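PDB 3GCE: ferredoxin component of carbazole 1,9a-dioxygenase from Nocardioides aromaticivorans, which probably serves as the Rieske-type [2Fe-2S] electron-transfer component of the dioxygenase system that attacks carbazole. Local coordinates for residues Ser9-Lys21 against Val100-Lys112. Residues are numbered along the deposited sequence; the frame is centred on the assembly and turned at random.
Sequences STPVRVATLDQLK and VVVDGTEILVAPK
With CG anti to the backbone N (chi1 -176°) and later bends in its chain, Arg13 brings its guanidinium over its own strand to meet Glu106, whose CG turns the other way, anti to the carbonyl carbon (chi1 -52°). The pair lies on an antiparallel sheet of the Rieske domain, away from the cluster, in which strand 12-16 borders the 100-103/106-109 hairpin. The two side chains form a salt bridge through one hydrogen bond, Arg13 NH1 to Glu106 OE1 at 3.2 Å, using the syn side of the carboxylate; the two planes are only 27° apart. Ala15 CA sits 3.6 Å above the plane of the Arg13 guanidinium, over its centre, backing one face, and a water donates to Glu106 OE2 at 2.8 Å. With Glu106 replaced by an alanine, the Arg13 guanidinium is likely to lose its charge mate and be freer to swing off Ala15.

Val12 and Val109 make a reciprocal pair of backbone hydrogen bonds, after which the register slips by a classic beta bulge: Val14, with helical backbone angles, and Ala15 together sit opposite Ile107. The evidence is in the bonds, Val14 N to Ile107 O at 3.0 Å and Ile107 N to Ala15 O at 2.7 Å. The face carrying Ile107 and Val109 is apolar. Val14 meets both of them, its CG2 lying 3.7 Å from Ile107 CG2, while Ile107 CD1 reaches Leu20 CD2 at 3.6 Å. Phe28 and Val30 of strand 26-30 pack against this face, joining it to the next sheet. At the hairpin's type I' turn, Leu17 N hydrogen-bonds to Thr105 O at 2.8 Å, nearly in line with the C=O.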
ATOM      1  N   SER A   9      14.063 -14.431  -5.841  1.00 34.46           N
ATOM      2  CA  SER A   9      15.434 -13.989  -6.210  1.00 33.83           C
ATOM      3  C   SER A   9      15.848 -12.576  -5.744  1.00 33.50           C
ATOM      4  O   SER A   9      16.609 -11.880  -6.434  1.00 34.14           O
ATOM      5  CB  SER A   9      15.627 -14.160  -7.716  1.00 34.28           C
ATOM      6  OG  SER A   9      15.382 -15.511  -8.077  1.00 34.78           O
ATOM      7  N   THR A  10      15.377 -12.134  -4.574  1.00 32.03           N
ATOM      8  CA  THR A  10      14.372 -12.822  -3.763  1.00 29.66           C
ATOM      9  C   THR A  10      13.389 -11.750  -3.384  1.00 26.58           C
ATOM     10  O   THR A  10      13.764 -10.579  -3.331  1.00 27.35           O
ATOM     11  CB  THR A  10      14.968 -13.358  -2.452  1.00 29.83           C
ATOM     12  OG1 THR A  10      15.886 -12.393  -1.910  1.00 31.97           O
ATOM     13  CG2 THR A  10      15.682 -14.656  -2.677  1.00 30.65           C
ATOM     14  N   PRO A  11      12.145 -12.133  -3.055  1.00 23.35           N
ATOM     15  CA  PRO A  11      11.213 -11.105  -2.612  1.00 21.19           C
ATOM     16  C   PRO A  11      11.466 -10.742  -1.138  1.00 19.62           C
ATOM     17  O   PRO A  11      12.442 -11.222  -0.547  1.00 17.74           O
ATOM     18  CB  PRO A  11       9.861 -11.777  -2.783  1.00 20.44           C
ATOM     19  CG  PRO A  11      10.124 -13.201  -2.546  1.00 22.65           C
ATOM     20  CD  PRO A  11      11.538 -13.472  -3.023  1.00 22.95           C
ATOM     21  N   VAL A  12      10.608  -9.893  -0.572  1.00 18.12           N
ATOM     22  CA  VAL A  12      10.686  -9.538   0.837  1.00 17.76           C
ATOM     23  C   VAL A  12       9.426 -10.054   1.557  1.00 17.47           C
ATOM     24  O   VAL A  12       8.308  -9.718   1.155  1.00 17.53           O
ATOM     25  CB  VAL A  12      10.820  -8.001   0.980  1.00 18.25           C
ATOM     26  CG1 VAL A  12      10.795  -7.562   2.430  1.00 17.40           C
ATOM     27  CG2 VAL A  12      12.095  -7.505   0.216  1.00 17.78           C
ATOM     28  N   ARG A  13       9.598 -10.865   2.599  1.00 16.39           N
ATOM     29  CA  ARG A  13       8.454 -11.358   3.369  1.00 15.86           C
ATOM     30  C   ARG A  13       8.182 -10.278   4.396  1.00 16.02           C
ATOM     31  O   ARG A  13       9.070  -9.954   5.195  1.00 15.97           O
ATOM     32  CB  ARG A  13       8.708 -12.685   4.128  1.00 16.93           C
ATOM     33  CG  ARG A  13       7.374 -13.150   4.818  1.00 17.62           C
ATOM     34  CD  ARG A  13       7.365 -13.752   6.226  1.00 22.49           C
ATOM     35  NE  ARG A  13       7.438 -12.755   7.264  1.00 25.54           N
ATOM     36  CZ  ARG A  13       6.822 -12.772   8.456  1.00 20.51           C
ATOM     37  NH1 ARG A  13       5.977 -13.720   8.846  1.00 21.61           N
ATOM     38  NH2 ARG A  13       7.047 -11.768   9.246  1.00 21.99           N
ATOM     39  N   VAL A  14       6.975  -9.724   4.383  1.00 15.53           N
ATOM     40  CA  VAL A  14       6.656  -8.610   5.284  1.00 15.63           C
ATOM     41  C   VAL A  14       5.865  -9.041   6.502  1.00 16.62           C
ATOM     42  O   VAL A  14       5.996  -8.442   7.568  1.00 16.79           O
ATOM     43  CB  VAL A  14       5.923  -7.463   4.546  1.00 15.57           C
ATOM     44  CG1 VAL A  14       6.870  -6.841   3.501  1.00 14.64           C
ATOM     45  CG2 VAL A  14       4.631  -7.955   3.897  1.00 13.95           C
ATOM     46  N   ALA A  15       5.036 -10.065   6.337  1.00 16.35           N
ATOM     47  CA  ALA A  15       4.139 -10.502   7.387  1.00 18.93           C
ATOM     48  C   ALA A  15       3.384 -11.741   6.938  1.00 19.88           C
ATOM     49  O   ALA A  15       3.433 -12.113   5.762  1.00 19.14           O
ATOM     50  CB  ALA A  15       3.141  -9.372   7.732  1.00 19.23           C
ATOM     51  N   THR A  16       2.692 -12.368   7.885  1.00 21.94           N
ATOM     52  CA  THR A  16       1.720 -13.413   7.616  1.00 24.28           C
ATOM     53  C   THR A  16       0.353 -12.743   7.409  1.00 25.38           C
ATOM     54  O   THR A  16       0.050 -11.725   8.052  1.00 25.57           O
ATOM     55  CB  THR A  16       1.651 -14.388   8.825  1.00 25.24           C
ATOM     56  OG1 THR A  16       2.976 -14.738   9.224  1.00 28.89           O
ATOM     57  CG2 THR A  16       0.951 -15.627   8.477  1.00 24.97           C
ATOM     58  N   LEU A  17      -0.463 -13.296   6.512  1.00 26.37           N
ATOM     59  CA  LEU A  17      -1.730 -12.689   6.132  1.00 28.18           C
ATOM     60  C   LEU A  17      -2.595 -12.299   7.331  1.00 29.68           C
ATOM     61  O   LEU A  17      -3.144 -11.192   7.368  1.00 29.56           O
ATOM     62  CB  LEU A  17      -2.520 -13.600   5.186  1.00 28.11           C
ATOM     63  CG  LEU A  17      -3.796 -13.049   4.554  1.00 28.02           C
ATOM     64  CD1 LEU A  17      -3.475 -12.008   3.514  1.00 26.91           C
ATOM     65  CD2 LEU A  17      -4.627 -14.168   3.943  1.00 28.56           C
ATOM     66  N   ASP A  18      -2.710 -13.184   8.319  1.00 31.16           N
ATOM     67  CA  ASP A  18      -3.611 -12.879   9.435  1.00 32.63           C
ATOM     68  C   ASP A  18      -2.964 -12.040  10.531  1.00 32.40           C
ATOM     69  O   ASP A  18      -3.611 -11.717  11.534  1.00 32.91           O
ATOM     70  CB  ASP A  18      -4.260 -14.136   9.995  1.00 33.80           C
ATOM     71  CG  ASP A  18      -3.290 -15.271  10.137  1.00 36.47           C
ATOM     72  OD1 ASP A  18      -2.220 -15.062  10.763  1.00 39.36           O
ATOM     73  OD2 ASP A  18      -3.608 -16.366   9.610  1.00 39.94           O
ATOM     74  N   GLN A  19      -1.704 -11.658  10.331  1.00 31.51           N
ATOM     75  CA  GLN A  19      -1.095 -10.632  11.170  1.00 31.08           C
ATOM     76  C   GLN A  19      -1.590  -9.259  10.738  1.00 30.25           C
ATOM     77  O   GLN A  19      -1.435  -8.286  11.470  1.00 29.39           O
ATOM     78  CB  GLN A  19       0.426 -10.662  11.105  1.00 31.38           C
ATOM     79  CG  GLN A  19       1.081 -11.862  11.768  1.00 32.32           C
ATOM     80  CD  GLN A  19       2.598 -11.859  11.588  1.00 33.26           C
ATOM     81  OE1 GLN A  19       3.123 -11.320  10.603  1.00 31.19           O
ATOM     82  NE2 GLN A  19       3.313 -12.463  12.548  1.00 37.34           N
ATOM     83  N   LEU A  20      -2.184  -9.192   9.545  1.00 29.35           N
ATOM     84  CA  LEU A  20      -2.760  -7.946   9.038  1.00 28.43           C
ATOM     85  C   LEU A  20      -4.263  -7.916   9.241  1.00 27.61           C
ATOM     86  O   LEU A  20      -4.997  -8.775   8.716  1.00 27.25           O
ATOM     87  CB  LEU A  20      -2.437  -7.769   7.546  1.00 28.24           C
ATOM     88  CG  LEU A  20      -1.201  -6.985   7.113  1.00 28.84           C
ATOM     89  CD1 LEU A  20       0.080  -7.521   7.733  1.00 30.37           C
ATOM     90  CD2 LEU A  20      -1.114  -6.985   5.592  1.00 28.48           C
ATOM     91  N   LYS A  21      -4.726  -6.920   9.989  1.00 27.14           N
ATOM     92  CA  LYS A  21      -6.153  -6.678  10.110  1.00 28.13           C
ATOM     93  C   LYS A  21      -6.705  -6.226   8.754  1.00 26.61           C
ATOM     94  O   LYS A  21      -6.157  -5.318   8.131  1.00 25.40           O
ATOM     95  CB  LYS A  21      -6.440  -5.634  11.202  1.00 28.30           C
ATOM     96  CG  LYS A  21      -5.896  -6.028  12.582  1.00 30.96           C
ATOM     97  CD  LYS A  21      -5.964  -4.872  13.605  1.00 31.58           C
ATOM     98  CE  LYS A  21      -4.800  -3.888  13.444  1.00 35.92           C
ATOM     99  NZ  LYS A  21      -4.831  -2.802  14.470  1.00 38.38           N
ATOM    100  N   VAL A 100       2.700  -8.416  -5.355  1.00 17.02           N
ATOM    101  CA  VAL A 100       2.512  -9.124  -4.089  1.00 17.93           C
ATOM    102  C   VAL A 100       1.931 -10.472  -4.399  1.00 18.37           C
ATOM    103  O   VAL A 100       1.002 -10.587  -5.214  1.00 18.41           O
ATOM    104  CB  VAL A 100       1.471  -8.480  -3.145  1.00 19.22           C
ATOM    105  CG1 VAL A 100       1.610  -9.026  -1.700  1.00 19.60           C
ATOM    106  CG2 VAL A 100       1.553  -6.996  -3.141  1.00 17.92           C
ATOM    107  N   VAL A 101       2.458 -11.473  -3.704  1.00 17.40           N
ATOM    108  CA  VAL A 101       1.939 -12.832  -3.708  1.00 18.25           C
ATOM    109  C   VAL A 101       1.747 -13.256  -2.236  1.00 17.36           C
ATOM    110  O   VAL A 101       2.557 -12.918  -1.369  1.00 17.50           O
ATOM    111  CB  VAL A 101       2.940 -13.757  -4.497  1.00 18.25           C
ATOM    112  CG1 VAL A 101       2.985 -15.193  -3.976  1.00 21.54           C
ATOM    113  CG2 VAL A 101       2.639 -13.724  -5.995  1.00 18.84           C
ATOM    114  N   VAL A 102       0.645 -13.939  -1.943  1.00 16.83           N
ATOM    115  CA  VAL A 102       0.510 -14.670  -0.686  1.00 15.27           C
ATOM    116  C   VAL A 102       0.802 -16.154  -0.960  1.00 15.87           C
ATOM    117  O   VAL A 102       0.141 -16.791  -1.782  1.00 14.85           O
ATOM    118  CB  VAL A 102      -0.889 -14.507  -0.075  1.00 16.17           C
ATOM    119  CG1 VAL A 102      -1.013 -15.320   1.207  1.00 14.31           C
ATOM    120  CG2 VAL A 102      -1.184 -13.014   0.219  1.00 16.32           C
ATOM    121  N   ASP A 103       1.802 -16.700  -0.273  1.00 16.14           N
ATOM    122  CA  ASP A 103       2.210 -18.074  -0.496  1.00 16.37           C
ATOM    123  C   ASP A 103       2.280 -18.751   0.869  1.00 16.93           C
ATOM    124  O   ASP A 103       3.026 -18.325   1.739  1.00 15.45           O
ATOM    125  CB  ASP A 103       3.556 -18.089  -1.236  1.00 16.11           C
ATOM    126  CG  ASP A 103       4.036 -19.493  -1.586  1.00 17.53           C
ATOM    127  OD1 ASP A 103       4.355 -20.270  -0.651  1.00 14.84           O
ATOM    128  OD2 ASP A 103       4.117 -19.813  -2.800  1.00 14.38           O
ATOM    129  N   GLY A 104       1.453 -19.781   1.071  1.00 18.48           N
ATOM    130  CA  GLY A 104       1.404 -20.456   2.360  1.00 20.29           C
ATOM    131  C   GLY A 104       1.257 -19.502   3.541  1.00 21.26           C
ATOM    132  O   GLY A 104       1.979 -19.633   4.535  1.00 22.11           O
ATOM    133  N   THR A 105       0.304 -18.577   3.432  1.00 21.08           N
ATOM    134  CA  THR A 105       0.042 -17.517   4.439  1.00 21.69           C
ATOM    135  C   THR A 105       1.098 -16.403   4.563  1.00 19.68           C
ATOM    136  O   THR A 105       0.806 -15.330   5.120  1.00 19.25           O
ATOM    137  CB  THR A 105      -0.316 -18.084   5.863  1.00 22.47           C
ATOM    138  OG1 THR A 105      -1.139 -17.133   6.561  1.00 29.18           O
ATOM    139  CG2 THR A 105       0.912 -18.334   6.691  1.00 21.47           C
ATOM    140  N   GLU A 106       2.185 -16.486   3.843  1.00 17.21           N
ATOM    141  CA  GLU A 106       3.236 -15.461   3.925  1.00 16.15           C
ATOM    142  C   GLU A 106       3.047 -14.404   2.843  1.00 14.94           C
ATOM    143  O   GLU A 106       2.878 -14.726   1.660  1.00 13.95           O
ATOM    144  CB  GLU A 106       4.636 -16.074   3.794  1.00 16.25           C
ATOM    145  CG  GLU A 106       4.918 -17.237   4.742  1.00 16.61           C
ATOM    146  CD  GLU A 106       4.775 -16.881   6.209  1.00 20.12           C
ATOM    147  OE1 GLU A 106       4.951 -15.710   6.572  1.00 19.62           O
ATOM    148  OE2 GLU A 106       4.488 -17.797   7.004  1.00 24.40           O
ATOM    149  N   ILE A 107       3.103 -13.144   3.251  1.00 13.59           N
ATOM    150  CA  ILE A 107       2.942 -12.060   2.302  1.00 13.12           C
ATOM    151  C   ILE A 107       4.307 -11.676   1.737  1.00 12.39           C
ATOM    152  O   ILE A 107       5.194 -11.196   2.466  1.00 11.94           O
ATOM    153  CB  ILE A 107       2.232 -10.817   2.917  1.00 12.82           C
ATOM    154  CG1 ILE A 107       0.846 -11.184   3.462  1.00 14.22           C
ATOM    155  CG2 ILE A 107       2.113  -9.710   1.861  1.00 12.95           C
ATOM    156  CD1 ILE A 107       0.227 -10.014   4.312  1.00 13.36           C
ATOM    157  N   LEU A 108       4.472 -11.884   0.438  1.00 12.15           N
ATOM    158  CA  LEU A 108       5.762 -11.628  -0.219  1.00 12.89           C
ATOM    159  C   LEU A 108       5.630 -10.470  -1.203  1.00 13.69           C
ATOM    160  O   LEU A 108       4.721 -10.477  -2.040  1.00 12.77           O
ATOM    161  CB  LEU A 108       6.194 -12.879  -0.968  1.00 13.00           C
ATOM    162  CG  LEU A 108       6.284 -14.204  -0.182  1.00 14.02           C
ATOM    163  CD1 LEU A 108       6.665 -15.355  -1.131  1.00 13.54           C
ATOM    164  CD2 LEU A 108       7.307 -14.070   0.953  1.00 12.73           C
ATOM    165  N   VAL A 109       6.549  -9.511  -1.119  1.00 15.39           N
ATOM    166  CA  VAL A 109       6.550  -8.312  -1.966  1.00 16.80           C
ATOM    167  C   VAL A 109       7.810  -8.294  -2.846  1.00 18.93           C
ATOM    168  O   VAL A 109       8.928  -8.421  -2.344  1.00 19.16           O
ATOM    169  CB  VAL A 109       6.494  -7.015  -1.089  1.00 17.11           C
ATOM    170  CG1 VAL A 109       6.407  -5.734  -1.966  1.00 16.37           C
ATOM    171  CG2 VAL A 109       5.284  -7.092  -0.107  1.00 16.28           C
ATOM    172  N   ALA A 110       7.631  -8.148  -4.152  1.00 20.20           N
ATOM    173  CA  ALA A 110       8.770  -8.032  -5.056  1.00 22.16           C
ATOM    174  C   ALA A 110       9.401  -6.653  -4.917  1.00 23.70           C
ATOM    175  O   ALA A 110       8.697  -5.652  -4.976  1.00 23.83           O
ATOM    176  CB  ALA A 110       8.336  -8.274  -6.485  1.00 21.30           C
ATOM    177  N   PRO A 111      10.726  -6.587  -4.712  1.00 25.95           N
ATOM    178  CA  PRO A 111      11.395  -5.296  -4.554  1.00 27.85           C
ATOM    179  C   PRO A 111      11.463  -4.540  -5.873  1.00 29.63           C
ATOM    180  O   PRO A 111      11.341  -5.151  -6.932  1.00 29.41           O
ATOM    181  CB  PRO A 111      12.817  -5.675  -4.104  1.00 28.28           C
ATOM    182  CG  PRO A 111      12.762  -7.124  -3.754  1.00 27.62           C
ATOM    183  CD  PRO A 111      11.681  -7.703  -4.610  1.00 26.57           C
ATOM    184  N   LYS A 112      11.622  -3.219  -5.777  1.00 31.83           N
ATOM    185  CA  LYS A 112      11.773  -2.317  -6.922  1.00 34.61           C
ATOM    186  C   LYS A 112      12.814  -2.841  -7.914  1.00 35.18           C
ATOM    187  O   LYS A 112      12.559  -2.896  -9.119  1.00 36.99           O
ATOM    188  CB  LYS A 112      12.202  -0.935  -6.409  1.00 35.11           C
ATOM    189  CG  LYS A 112      11.817   0.245  -7.291  1.00 37.28           C
ATOM    190  CD  LYS A 112      11.868   1.564  -6.509  1.00 39.66           C
ATOM    191  CE  LYS A 112      13.289   2.049  -6.282  1.00 41.27           C
ATOM    192  NZ  LYS A 112      13.378   3.127  -5.247  1.00 41.97           N
TER
HETATM  193  O   HOH W   1       4.625 -17.675   9.752  1.00 42.20           O